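Local coordinates for L-ribulose 3-epimerase (Mesorhizobium loti, PDB 3VYL), which epimerises L-ribulose and, probably less efficiently, other ketoses at carbon 3, and holds a manganese ion in its TIM barrel, at residues S242-I247 with N261-N266; V61-G66 with R96-R101; I4-F9 with D33-S38; A13-S18 with A43-G48. One frame throughout, in Å; residues are numbered along the deposited sequence.

Contact 1: residues S242-I247 with N261-N266; sequences SFSSEI and NLWTDN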
loop_
_atom_site.group_PDB
_atom_site.type_symbol
_atom_site.label_atom_id
_atom_site.label_comp_id
_atom_site.label_asym_id
_atom_site.label_seq_id
_atom_site.Cartn_x
_atom_site.Cartn_y
_atom_site.Cartn_z
ATOM N N SER A 242 15.720 -9.299 14.354
ATOM C CA SER A 242 16.622 -9.015 13.251
ATOM C C SER A 242 17.968 -9.633 13.553
ATOM O O SER A 242 18.445 -9.511 14.636
ATOM C CB SER A 242 16.753 -7.519 13.096
ATOM O OG SER A 242 17.475 -7.157 11.974
ATOM N N PHE A 243 18.614 -10.276 12.604
ATOM C CA PHE A 243 19.873 -10.941 12.920
ATOM C C PHE A 243 21.037 -10.506 12.027
ATOM O O PHE A 243 20.828 -9.980 10.913
ATOM C CB PHE A 243 19.692 -12.466 12.925
ATOM C CG PHE A 243 18.620 -12.962 13.878
ATOM C CD1 PHE A 243 18.640 -12.612 15.238
ATOM C CD2 PHE A 243 17.596 -13.793 13.423
ATOM C CE1 PHE A 243 17.657 -13.072 16.109
ATOM C CE2 PHE A 243 16.616 -14.258 14.294
ATOM C CZ PHE A 243 16.649 -13.904 15.635
ATOM N N SER A 244 22.252 -10.707 12.548
ATOM C CA SER A 244 23.507 -10.402 11.852
ATOM C C SER A 244 24.455 -11.587 11.900
ATOM O O SER A 244 24.710 -12.155 12.977
ATOM C CB SER A 244 24.202 -9.190 12.484
ATOM O OG SER A 244 25.605 -9.187 12.233
ATOM N N SER A 245 24.979 -11.934 10.723
ATOM C CA SER A 245 26.017 -12.963 10.540
ATOM C C SER A 245 27.144 -12.799 11.561
ATOM O O SER A 245 27.647 -13.780 12.111
ATOM C CB SER A 245 26.594 -12.856 9.123
ATOM O OG SER A 245 27.170 -14.067 8.685
ATOM N N GLU A 246 27.488 -11.562 11.827
ATOM C CA GLU A 246 28.514 -11.191 12.760
ATOM C C GLU A 246 28.218 -11.600 14.171
ATOM O O GLU A 246 29.112 -11.876 14.921
ATOM C CB GLU A 246 28.725 -9.707 12.694
ATOM C CG GLU A 246 29.254 -9.223 11.359
ATOM C CD GLU A 246 30.502 -9.932 10.929
ATOM O OE1 GLU A 246 31.136 -9.511 9.961
ATOM O OE2 GLU A 246 30.838 -10.934 11.555
ATOM N N ILE A 247 26.968 -11.554 14.571
ATOM C CA ILE A 247 26.612 -11.885 15.930
ATOM C C ILE A 247 26.084 -13.291 16.220
ATOM O O ILE A 247 26.418 -13.886 17.214
ATOM C CB ILE A 247 25.635 -10.850 16.452
ATOM C CG1 ILE A 247 26.300 -9.503 16.442
ATOM C CG2 ILE A 247 25.198 -11.198 17.844
ATOM C CD1 ILE A 247 25.333 -8.362 16.438
ATOM N N ASN A 261 24.741 -8.788 5.901
ATOM C CA ASN A 261 24.239 -8.085 7.050
ATOM C C ASN A 261 23.769 -6.686 6.691
ATOM O O ASN A 261 24.470 -5.909 6.014
ATOM C CB ASN A 261 25.263 -8.106 8.185
ATOM C CG ASN A 261 25.491 -9.506 8.725
ATOM O OD1 ASN A 261 24.553 -10.307 8.809
ATOM N ND2 ASN A 261 26.734 -9.811 9.094
ATOM N N LEU A 262 22.556 -6.391 7.145
ATOM C CA LEU A 262 21.836 -5.202 6.736
ATOM C C LEU A 262 22.047 -4.032 7.686
ATOM O O LEU A 262 21.661 -2.908 7.389
ATOM C CB LEU A 262 20.350 -5.538 6.592
ATOM C CG LEU A 262 19.984 -6.204 5.264
ATOM C CD1 LEU A 262 20.603 -7.585 5.126
ATOM C CD2 LEU A 262 18.473 -6.291 5.153
ATOM N N TRP A 263 22.662 -4.319 8.827
ATOM C CA TRP A 263 23.028 -3.307 9.798
ATOM C C TRP A 263 24.337 -3.665 10.435
ATOM O O TRP A 263 24.803 -4.800 10.337
ATOM C CB TRP A 263 21.934 -3.152 10.863
ATOM C CG TRP A 263 21.501 -4.456 11.492
ATOM C CD1 TRP A 263 20.451 -5.275 11.099
ATOM C CD2 TRP A 263 22.101 -5.140 12.649
ATOM N NE1 TRP A 263 20.357 -6.380 11.907
ATOM C CE2 TRP A 263 21.314 -6.369 12.850
ATOM C CE3 TRP A 263 23.163 -4.868 13.516
ATOM C CZ2 TRP A 263 21.596 -7.269 13.871
ATOM C CZ3 TRP A 263 23.443 -5.795 14.540
ATOM C CH2 TRP A 263 22.680 -6.963 14.708
ATOM N N THR A 264 24.933 -2.682 11.102
ATOM C CA THR A 264 26.208 -2.836 11.812
ATOM C C THR A 264 26.050 -2.323 13.226
ATOM O O THR A 264 26.706 -2.798 14.142
ATOM C CB THR A 264 27.317 -2.012 11.147
ATOM O OG1 THR A 264 26.800 -0.714 10.803
ATOM C CG2 THR A 264 27.825 -2.700 9.882
ATOM N N ASP A 265 25.159 -1.350 13.393
ATOM C CA ASP A 265 24.956 -0.679 14.669
ATOM C C ASP A 265 23.636 -1.124 15.282
ATOM O O ASP A 265 22.576 -0.582 14.953
ATOM C CB ASP A 265 24.973 0.835 14.443
ATOM C CG ASP A 265 24.751 1.634 15.715
ATOM O OD1 ASP A 265 24.657 2.872 15.594
ATOM O OD2 ASP A 265 24.664 1.047 16.823
ATOM N N ASN A 266 23.696 -2.098 16.183
ATOM C CA ASN A 266 22.470 -2.648 16.758
ATOM C C ASN A 266 21.788 -1.842 17.853
ATOM O O ASN A 266 20.664 -2.171 18.235
ATOM C CB ASN A 266 22.643 -4.098 17.214
ATOM C CG ASN A 266 23.823 -4.296 18.134
ATOM O OD1 ASN A 266 23.932 -5.332 18.770
ATOM N ND2 ASN A 266 24.713 -3.329 18.188
#

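Contact 2: residues V61-G66 with R96-R101; sequences VAISIG and RDLGGR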
loop_
_atom_site.group_PDB
_atom_site.type_symbol
_atom_site.label_atom_id
_atom_site.label_comp_id
_atom_site.label_asym_id
_atom_site.label_seq_id
_atom_site.Cartn_x
_atom_site.Cartn_y
_atom_site.Cartn_z
ATOM N N VAL A 61 10.499 -12.152 30.264
ATOM C CA VAL A 61 11.346 -13.063 29.508
ATOM C C VAL A 61 10.514 -14.118 28.773
ATOM O O VAL A 61 9.532 -14.637 29.295
ATOM C CB VAL A 61 12.474 -13.682 30.400
ATOM C CG1 VAL A 61 11.900 -14.483 31.571
ATOM C CG2 VAL A 61 13.450 -14.526 29.577
ATOM N N ALA A 62 10.896 -14.398 27.534
ATOM C CA ALA A 62 10.329 -15.520 26.803
ATOM C C ALA A 62 11.482 -16.367 26.283
ATOM O O ALA A 62 12.580 -15.860 26.062
ATOM C CB ALA A 62 9.469 -15.024 25.660
ATOM N N ILE A 63 11.248 -17.658 26.112
ATOM C CA ILE A 63 12.235 -18.501 25.470
ATOM C C ILE A 63 11.681 -19.085 24.162
ATOM O O ILE A 63 10.569 -19.641 24.121
ATOM C CB ILE A 63 12.743 -19.634 26.397
ATOM C CG1 ILE A 63 13.121 -19.101 27.788
ATOM C CG2 ILE A 63 13.910 -20.377 25.751
ATOM C CD1 ILE A 63 14.390 -18.272 27.857
ATOM N N SER A 64 12.465 -18.942 23.096
ATOM C CA SER A 64 12.132 -19.515 21.807
ATOM C C SER A 64 13.260 -20.418 21.388
ATOM O O SER A 64 14.425 -20.094 21.602
ATOM C CB SER A 64 11.975 -18.414 20.764
ATOM O OG SER A 64 13.222 -17.783 20.510
ATOM N N ILE A 65 12.915 -21.544 20.776
ATOM C CA ILE A 65 13.908 -22.437 20.187
ATOM C C ILE A 65 13.390 -22.919 18.836
ATOM O O ILE A 65 12.237 -22.650 18.465
ATOM C CB ILE A 65 14.187 -23.669 21.084
ATOM C CG1 ILE A 65 12.931 -24.531 21.234
ATOM C CG2 ILE A 65 14.713 -23.249 22.449
ATOM C CD1 ILE A 65 13.213 -25.952 21.666
ATOM N N GLY A 66 14.250 -23.627 18.105
ATOM C CA GLY A 66 13.848 -24.358 16.913
ATOM C C GLY A 66 14.360 -25.768 17.077
ATOM O O GLY A 66 15.562 -25.962 17.211
ATOM N N ARG A 96 10.256 -21.465 33.127
ATOM C CA ARG A 96 9.701 -21.443 34.479
ATOM C C ARG A 96 10.688 -20.878 35.500
ATOM O O ARG A 96 10.347 -19.958 36.239
ATOM C CB ARG A 96 9.244 -22.848 34.880
ATOM C CG ARG A 96 8.624 -22.956 36.265
ATOM C CD ARG A 96 8.810 -24.361 36.816
ATOM N NE ARG A 96 10.232 -24.672 36.963
ATOM C CZ ARG A 96 10.768 -25.877 36.795
ATOM N NH1 ARG A 96 10.007 -26.923 36.474
ATOM N NH2 ARG A 96 12.078 -26.030 36.944
ATOM N N ASP A 97 11.911 -21.406 35.518
ATOM C CA ASP A 97 12.903 -20.994 36.513
ATOM C C ASP A 97 13.409 -19.583 36.276
ATOM O O ASP A 97 13.907 -18.926 37.194
ATOM C CB ASP A 97 14.068 -21.983 36.578
ATOM C CG ASP A 97 13.679 -23.307 37.225
ATOM O OD1 ASP A 97 14.486 -24.260 37.163
ATOM O OD2 ASP A 97 12.569 -23.404 37.796
ATOM N N LEU A 98 13.257 -19.105 35.050
ATOM C CA LEU A 98 13.707 -17.763 34.716
ATOM C C LEU A 98 12.613 -16.726 35.024
ATOM O O LEU A 98 12.869 -15.516 35.061
ATOM C CB LEU A 98 14.149 -17.726 33.254
ATOM C CG LEU A 98 15.437 -17.004 32.845
ATOM C CD1 LEU A 98 16.585 -17.258 33.807
ATOM C CD2 LEU A 98 15.815 -17.443 31.437
ATOM N N GLY A 99 11.402 -17.215 35.282
ATOM C CA GLY A 99 10.282 -16.344 35.599
ATOM C C GLY A 99 9.649 -15.827 34.326
ATOM O O GLY A 99 9.452 -14.625 34.162
ATOM N N GLY A 100 9.355 -16.752 33.418
ATOM C CA GLY A 100 8.745 -16.437 32.139
ATOM C C GLY A 100 7.468 -17.231 31.973
ATOM O O GLY A 100 7.271 -18.258 32.628
ATOM N N ARG A 101 6.608 -16.760 31.076
ATOM C CA ARG A 101 5.284 -17.349 30.874
ATOM C C ARG A 101 5.126 -18.036 29.511
ATOM O O ARG A 101 4.215 -18.850 29.321
ATOM C CB ARG A 101 4.191 -16.286 31.114
ATOM C CG ARG A 101 4.671 -14.849 30.908
ATOM C CD ARG A 101 3.922 -13.829 31.768
ATOM N NE ARG A 101 2.709 -13.227 31.172
ATOM C CZ ARG A 101 2.418 -13.116 29.869
ATOM N NH1 ARG A 101 3.247 -13.562 28.932
ATOM N NH2 ARG A 101 1.277 -12.543 29.496
#

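Contact 3: residues I4-F9 with D33-S38; sequences IGIHSF and DLIEFS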
loop_
_atom_site.group_PDB
_atom_site.type_symbol
_atom_site.label_atom_id
_atom_site.label_comp_id
_atom_site.label_asym_id
_atom_site.label_seq_id
_atom_site.Cartn_x
_atom_site.Cartn_y
_atom_site.Cartn_z
ATOM N N ILE A 4 6.863 -5.211 25.117
ATOM C CA ILE A 4 7.419 -5.104 23.813
ATOM C C ILE A 4 8.816 -5.583 23.976
ATOM O O ILE A 4 9.595 -5.028 24.687
ATOM C CB ILE A 4 7.383 -3.679 23.314
ATOM C CG1 ILE A 4 5.950 -3.235 23.250
ATOM C CG2 ILE A 4 7.934 -3.586 21.927
ATOM C CD1 ILE A 4 5.717 -2.142 22.273
ATOM N N GLY A 5 9.100 -6.671 23.324
ATOM C CA GLY A 5 10.402 -7.300 23.479
ATOM C C GLY A 5 11.357 -7.185 22.309
ATOM O O GLY A 5 11.077 -6.531 21.302
ATOM N N ILE A 6 12.496 -7.847 22.463
ATOM C CA ILE A 6 13.543 -7.912 21.450
ATOM C C ILE A 6 14.269 -9.246 21.657
ATOM O O ILE A 6 14.405 -9.716 22.784
ATOM C CB ILE A 6 14.499 -6.697 21.569
ATOM C CG1 ILE A 6 15.492 -6.648 20.398
ATOM C CG2 ILE A 6 15.209 -6.681 22.922
ATOM C CD1 ILE A 6 16.298 -5.365 20.319
ATOM N N HIS A 7 14.707 -9.869 20.572
ATOM C CA HIS A 7 15.422 -11.136 20.653
ATOM C C HIS A 7 16.851 -10.905 21.062
ATOM O O HIS A 7 17.522 -10.026 20.523
ATOM C CB HIS A 7 15.371 -11.857 19.318
ATOM C CG HIS A 7 15.682 -13.327 19.413
ATOM N ND1 HIS A 7 14.775 -14.279 19.116
ATOM C CD2 HIS A 7 16.840 -13.994 19.806
ATOM C CE1 HIS A 7 15.324 -15.493 19.306
ATOM N NE2 HIS A 7 16.589 -15.315 19.730
ATOM N N SER A 8 17.330 -11.693 22.022
ATOM C CA SER A 8 18.702 -11.553 22.529
ATOM C C SER A 8 19.736 -11.497 21.409
ATOM O O SER A 8 20.707 -10.727 21.483
ATOM C CB SER A 8 19.056 -12.671 23.523
ATOM O OG SER A 8 18.652 -13.952 23.062
ATOM N N PHE A 9 19.511 -12.291 20.365
ATOM C CA PHE A 9 20.480 -12.435 19.287
ATOM C C PHE A 9 20.665 -11.186 18.442
ATOM O O PHE A 9 21.514 -11.179 17.562
ATOM C CB PHE A 9 20.164 -13.644 18.404
ATOM C CG PHE A 9 20.320 -14.974 19.095
ATOM C CD1 PHE A 9 20.861 -15.068 20.379
ATOM C CD2 PHE A 9 19.947 -16.143 18.447
ATOM C CE1 PHE A 9 21.006 -16.298 21.005
ATOM C CE2 PHE A 9 20.091 -17.375 19.068
ATOM C CZ PHE A 9 20.623 -17.451 20.349
ATOM N N ASP A 33 11.074 -3.778 27.053
ATOM C CA ASP A 33 10.848 -4.293 28.400
ATOM C C ASP A 33 10.523 -5.786 28.451
ATOM O O ASP A 33 9.932 -6.285 29.415
ATOM C CB ASP A 33 9.841 -3.435 29.180
ATOM C CG ASP A 33 8.632 -3.052 28.353
ATOM O OD1 ASP A 33 7.985 -3.966 27.785
ATOM O OD2 ASP A 33 8.333 -1.833 28.283
ATOM N N LEU A 34 10.938 -6.496 27.412
ATOM C CA LEU A 34 11.055 -7.948 27.482
ATOM C C LEU A 34 12.357 -8.366 26.794
ATOM O O LEU A 34 12.917 -7.599 25.996
ATOM C CB LEU A 34 9.842 -8.624 26.852
ATOM C CG LEU A 34 9.754 -10.149 26.911
ATOM C CD1 LEU A 34 8.341 -10.582 27.252
ATOM C CD2 LEU A 34 10.191 -10.760 25.583
ATOM N N ILE A 35 12.847 -9.557 27.142
ATOM C CA ILE A 35 13.980 -10.177 26.454
ATOM C C ILE A 35 13.625 -11.600 26.070
ATOM O O ILE A 35 13.049 -12.347 26.864
ATOM C CB ILE A 35 15.308 -10.114 27.276
ATOM C CG1 ILE A 35 16.528 -10.536 26.428
ATOM C CG2 ILE A 35 15.237 -10.954 28.548
ATOM C CD1 ILE A 35 16.898 -9.572 25.321
ATOM N N GLU A 36 13.943 -11.958 24.834
ATOM C CA GLU A 36 13.755 -13.313 24.357
ATOM C C GLU A 36 15.110 -14.000 24.220
ATOM O O GLU A 36 16.018 -13.503 23.542
ATOM C CB GLU A 36 13.016 -13.289 23.018
ATOM C CG GLU A 36 12.669 -14.646 22.409
ATOM C CD GLU A 36 11.789 -14.495 21.185
ATOM O OE1 GLU A 36 11.249 -13.383 21.011
ATOM O OE2 GLU A 36 11.628 -15.459 20.403
ATOM N N PHE A 37 15.246 -15.154 24.835
ATOM C CA PHE A 37 16.454 -15.923 24.782
ATOM C C PHE A 37 16.158 -17.154 24.000
ATOM O O PHE A 37 15.127 -17.685 24.151
ATOM C CB PHE A 37 16.888 -16.293 26.189
ATOM C CG PHE A 37 17.524 -15.172 26.946
ATOM C CD1 PHE A 37 18.665 -14.596 26.497
ATOM C CD2 PHE A 37 16.986 -14.726 28.100
ATOM C CE1 PHE A 37 19.254 -13.582 27.166
ATOM C CE2 PHE A 37 17.569 -13.724 28.791
ATOM C CZ PHE A 37 18.703 -13.143 28.321
ATOM N N SER A 38 17.029 -17.519 23.075
ATOM C CA SER A 38 16.938 -18.754 22.299
ATOM C C SER A 38 17.185 -20.114 22.907
ATOM O O SER A 38 16.528 -21.056 22.563
ATOM C CB SER A 38 17.925 -18.717 21.177
ATOM O OG SER A 38 18.737 -19.889 21.244
#

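Contact 4: residues A13-S18 with A43-G48; sequences ASSAQS and ADVDIG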
loop_
_atom_site.group_PDB
_atom_site.type_symbol
_atom_site.label_atom_id
_atom_site.label_comp_id
_atom_site.label_asym_id
_atom_site.label_seq_id
_atom_site.Cartn_x
_atom_site.Cartn_y
_atom_site.Cartn_z
ATOM N N ALA A 13 25.051 -13.743 20.893
ATOM C CA ALA A 13 24.653 -15.151 20.845
ATOM C C ALA A 13 25.349 -15.926 21.947
ATOM O O ALA A 13 25.168 -17.137 22.081
ATOM C CB ALA A 13 24.979 -15.760 19.487
ATOM N N SER A 14 26.139 -15.215 22.740
ATOM C CA SER A 14 26.942 -15.848 23.768
ATOM C C SER A 14 26.182 -15.983 25.075
ATOM O O SER A 14 25.332 -15.150 25.390
ATOM C CB SER A 14 28.233 -15.066 24.003
ATOM O OG SER A 14 28.720 -15.310 25.314
ATOM N N SER A 15 26.534 -17.026 25.829
ATOM C CA SER A 15 25.982 -17.306 27.155
ATOM C C SER A 15 26.862 -16.828 28.322
ATOM O O SER A 15 26.472 -16.959 29.482
ATOM C CB SER A 15 25.717 -18.805 27.308
ATOM O OG SER A 15 24.603 -19.212 26.539
ATOM N N ALA A 16 28.042 -16.284 28.032
ATOM C CA ALA A 16 28.888 -15.724 29.090
ATOM C C ALA A 16 28.086 -14.733 29.944
ATOM O O ALA A 16 27.302 -13.950 29.407
ATOM C CB ALA A 16 30.114 -15.055 28.492
ATOM N N GLN A 17 28.268 -14.776 31.263
ATOM C CA GLN A 17 27.487 -13.927 32.183
ATOM C C GLN A 17 27.691 -12.423 31.952
ATOM O O GLN A 17 26.798 -11.621 32.219
ATOM C CB GLN A 17 27.766 -14.295 33.653
ATOM C CG GLN A 17 26.884 -13.585 34.693
ATOM C CD GLN A 17 25.413 -14.035 34.711
ATOM O OE1 GLN A 17 24.514 -13.240 35.019
ATOM N NE2 GLN A 17 25.167 -15.309 34.399
ATOM N N SER A 18 28.865 -12.057 31.455
ATOM C CA SER A 18 29.179 -10.673 31.124
ATOM C C SER A 18 28.441 -10.225 29.850
ATOM O O SER A 18 28.043 -9.063 29.722
ATOM C CB SER A 18 30.702 -10.514 31.006
ATOM O OG SER A 18 31.107 -10.018 29.739
ATOM N N ALA A 43 23.806 -25.743 33.202
ATOM C CA ALA A 43 25.151 -25.930 33.763
ATOM C C ALA A 43 26.114 -24.813 33.355
ATOM O O ALA A 43 27.084 -24.531 34.070
ATOM C CB ALA A 43 25.716 -27.286 33.365
ATOM N N ASP A 44 25.830 -24.192 32.208
ATOM C CA ASP A 44 26.637 -23.108 31.636
ATOM C C ASP A 44 26.275 -21.736 32.224
ATOM O O ASP A 44 27.100 -20.812 32.224
ATOM C CB ASP A 44 26.451 -23.097 30.111
ATOM C CG ASP A 44 27.404 -22.141 29.385
ATOM O OD1 ASP A 44 27.175 -21.907 28.174
ATOM O OD2 ASP A 44 28.373 -21.631 29.997
ATOM N N VAL A 45 25.047 -21.615 32.731
ATOM C CA VAL A 45 24.482 -20.328 33.142
ATOM C C VAL A 45 23.951 -20.373 34.574
ATOM O O VAL A 45 23.287 -21.331 34.975
ATOM C CB VAL A 45 23.351 -19.895 32.175
ATOM C CG1 VAL A 45 22.670 -18.616 32.647
ATOM C CG2 VAL A 45 23.897 -19.723 30.770
ATOM N N ASP A 46 24.251 -19.331 35.343
ATOM C CA ASP A 46 23.651 -19.152 36.664
ATOM C C ASP A 46 22.213 -18.636 36.487
ATOM O O ASP A 46 21.964 -17.425 36.455
ATOM C CB ASP A 46 24.497 -18.187 37.505
ATOM C CG ASP A 46 24.255 -18.330 39.006
ATOM O OD1 ASP A 46 23.194 -18.860 39.422
ATOM O OD2 ASP A 46 25.141 -17.893 39.778
ATOM N N ILE A 47 21.278 -19.579 36.373
ATOM C CA ILE A 47 19.882 -19.295 36.029
ATOM C C ILE A 47 19.151 -18.359 37.009
ATOM O O ILE A 47 18.499 -17.393 36.588
ATOM C CB ILE A 47 19.095 -20.614 35.841
ATOM C CG1 ILE A 47 19.560 -21.319 34.565
ATOM C CG2 ILE A 47 17.588 -20.369 35.812
ATOM C CD1 ILE A 47 19.026 -22.727 34.427
ATOM N N GLY A 48 19.253 -18.651 38.304
ATOM C CA GLY A 48 18.560 -17.877 39.329
ATOM C C GLY A 48 19.116 -16.473 39.422
ATOM O O GLY A 48 18.380 -15.518 39.675
#

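Contact 1: residues S242-I247 with N261-N266
W263 carries this contact, its indole lying against S242, S244 and I247. The CB of S244 sits over one face of the six-membered ring, 3.8 Å from the ring centroid, in a CH-pi contact displaced toward the rim. At the edge, near the ring plane, the CD1 of I247 comes to within 3.5 Å of W263 CH2, the two side chains crossing at about a right angle. The pyrrole nitrogen faces S242: W263 NE1 donates to S242 OG at 3.0 Å, a bent bond (134° at the hydrogen) with the hydroxyl tilted out of the indole plane. S242 OG also bonds to the backbone oxygen of R212, so this buried hydroxyl ties its own loop to two others. The indole gets there because its CG stands between the backbone N and the carbonyl carbon (chi1 51°), swinging the ring back to the 242-247 loop. With an alanine here, S242 would probably be left without its N-H donor, and S244 and I247 would face a gap. N261 belongs to the same packed half, pressed against the turn at S244-E246, which is closed by I247 N to S244 O at 2.8 Å.

Toward solvent the contact loosens: E246 is exposed and S245 partly so. F243 points the other way, meeting H7 edge-to-face, with its side chain about 6 Å from the manganese ion at nearest atoms. The arrangement thus belongs to the excursion after the last barrel strand, 238-240, beside the metal site of a TIM barrel.

Contact 2: residues V61-G66 with R96-R101
V61 lays its two methyls against the end of helix 78-98, CG1 on the backbone of the turn and CG2 on L98. CG1 approaches G99 O at 3.6 Å, while CG2 lies 4.2 Å from L98 CD2. The valine's torsion divides the work: CG2 is anti to the backbone N and CG1 lies between that N and the carbonyl carbon (chi1 60°), which spreads the two methyls over neighbouring parts of the same turn. Further along the strand, I63 adds the end of its chain, CD1 reaching L98 CD2 at 3.9 Å. One leucine methyl therefore serves both strand residues, and each crosses L98 at about a right angle. I47, L50 and A51 of helix 47-57 also touch L98.

The backbone comes close too. The helix ends in a Schellman motif, with G99 taking positive phi (84°) and G99 N bonded to R96 O at 3.1 Å. G100 then brings its bare CA to 3.5 Å from V61 O, on the side where a side chain would have run into that oxygen. From here the chain passes into strand 102-104, which pairs with I63, so the turn completes the beta-alpha-beta unit formed by strand 60-66 and helix 78-98.

R96 and D97 pair with each other on the exposed side of the helix: the guanidinium grips the carboxylate side-on, R96 NE to D97 OD2 at 2.8 Å. Between the two segments themselves the joining is apolar packing and van der Waals contact of the backbone, held by shape and burial rather than by directed bonds.

Contact 3: residues I4-F9 with D33-S38
S8 and E36 are joined by a double hydrogen bond: S8 N donates to E36 O at 2.7 Å in the carbonyl plane, and S8 OG donates to the same oxygen on a lone pair. The hydroxyl reaches it because OG stands between the backbone N and the carbonyl carbon (chi1 45°). Earlier in the ladder E36 N bonds to I6 O at 3.1 Å, and just before the strand D33 N bonds to I4 O at 3.1 Å. Strands 4-7 and 34-37 run parallel, their axes 32° apart.

The apolar contact is I35 CD1 to I6 CG2, at 4.1 Å, and the same I35 methyl lies beside S8.

The polar side chains of H7 and E36 leave the sheet together and cross obliquely, H7 ND1 being 3.6 Å from E36 OE2, while E36 O lies over a face of the imidazole. The carboxylate itself is held by Y204, S64 and the manganese ligand H206. F243 would probably lose its ring partner, and the E36 chain and E36 O the flat ring beside them, with an alanine in place of H7. This is the first strand pair of a TIM barrel, with E36 in the second shell of its metal site.

Contact 4: residues A13-S18 with A43-G48
S15 and V45 make the apolar share of this contact. The CG2 of V45 lies 4.0 Å from S15 CB and equally far from S15 O, so a single methyl rests on both the side chain and the carbonyl of the serine. The buried valine also touches L20 of helix 17-30; S15 in turn meets L40.

The polar groups come near without a hydrogen bond between the two segments. D44, with CG anti to its backbone N (chi1 -171°), extends its carboxylate until OD1 is 3.5 Å from S15 CB, which is van der Waals contact with a carbon. Q17 bends at its second torsion (chi2 70°) and brings NE2 alongside D46, 4.3 Å from D46 CB and 4.5 Å from V45 CG1, a loose approach near the surface. The carboxylates of D44 and D46 both lie at the surface.

Bonding is local to each loop. S14 OG accepts from A16 N at 3.0 Å with a fairly straight bond (153° at the hydrogen), an ST turn that sets the chain up for helix 17-30, with A16 at the N-cap position. On the other side D46 is the centre of an inverse gamma turn and occupies the N-cap position of helix 47-57, whose residue I47 packs on L94 and D97 of helix 78-98.

Two adjacent beta-to-alpha loops of the barrel therefore lean on each other at the surface, at the start of their helices, a lateral contact between successive units of a TIM barrel, away from the metal site.

From the N terminus, strand 4-7 opens contact 3 and the loop at 13-18 opens contact 4; helix 17-30 then leads to 33-38, which closes contact 3, and 43-48 closes contact 4, so the two cross. Contact 2 follows in series, its loop closed when helix 78-98 returns to strand 60-66. Contact 1 comes last, closing a short excursion round helix 250-255. The sheet binds contacts 2 and 3 directly, with A62 bonded to I35 and F37, while the end of helix 78-98 packs on the start of helix 47-57 in contact 4. At the other flank F243 of contact 1 packs on H7 and F9, and I247 touches A13, joining the last barrel loop to the first.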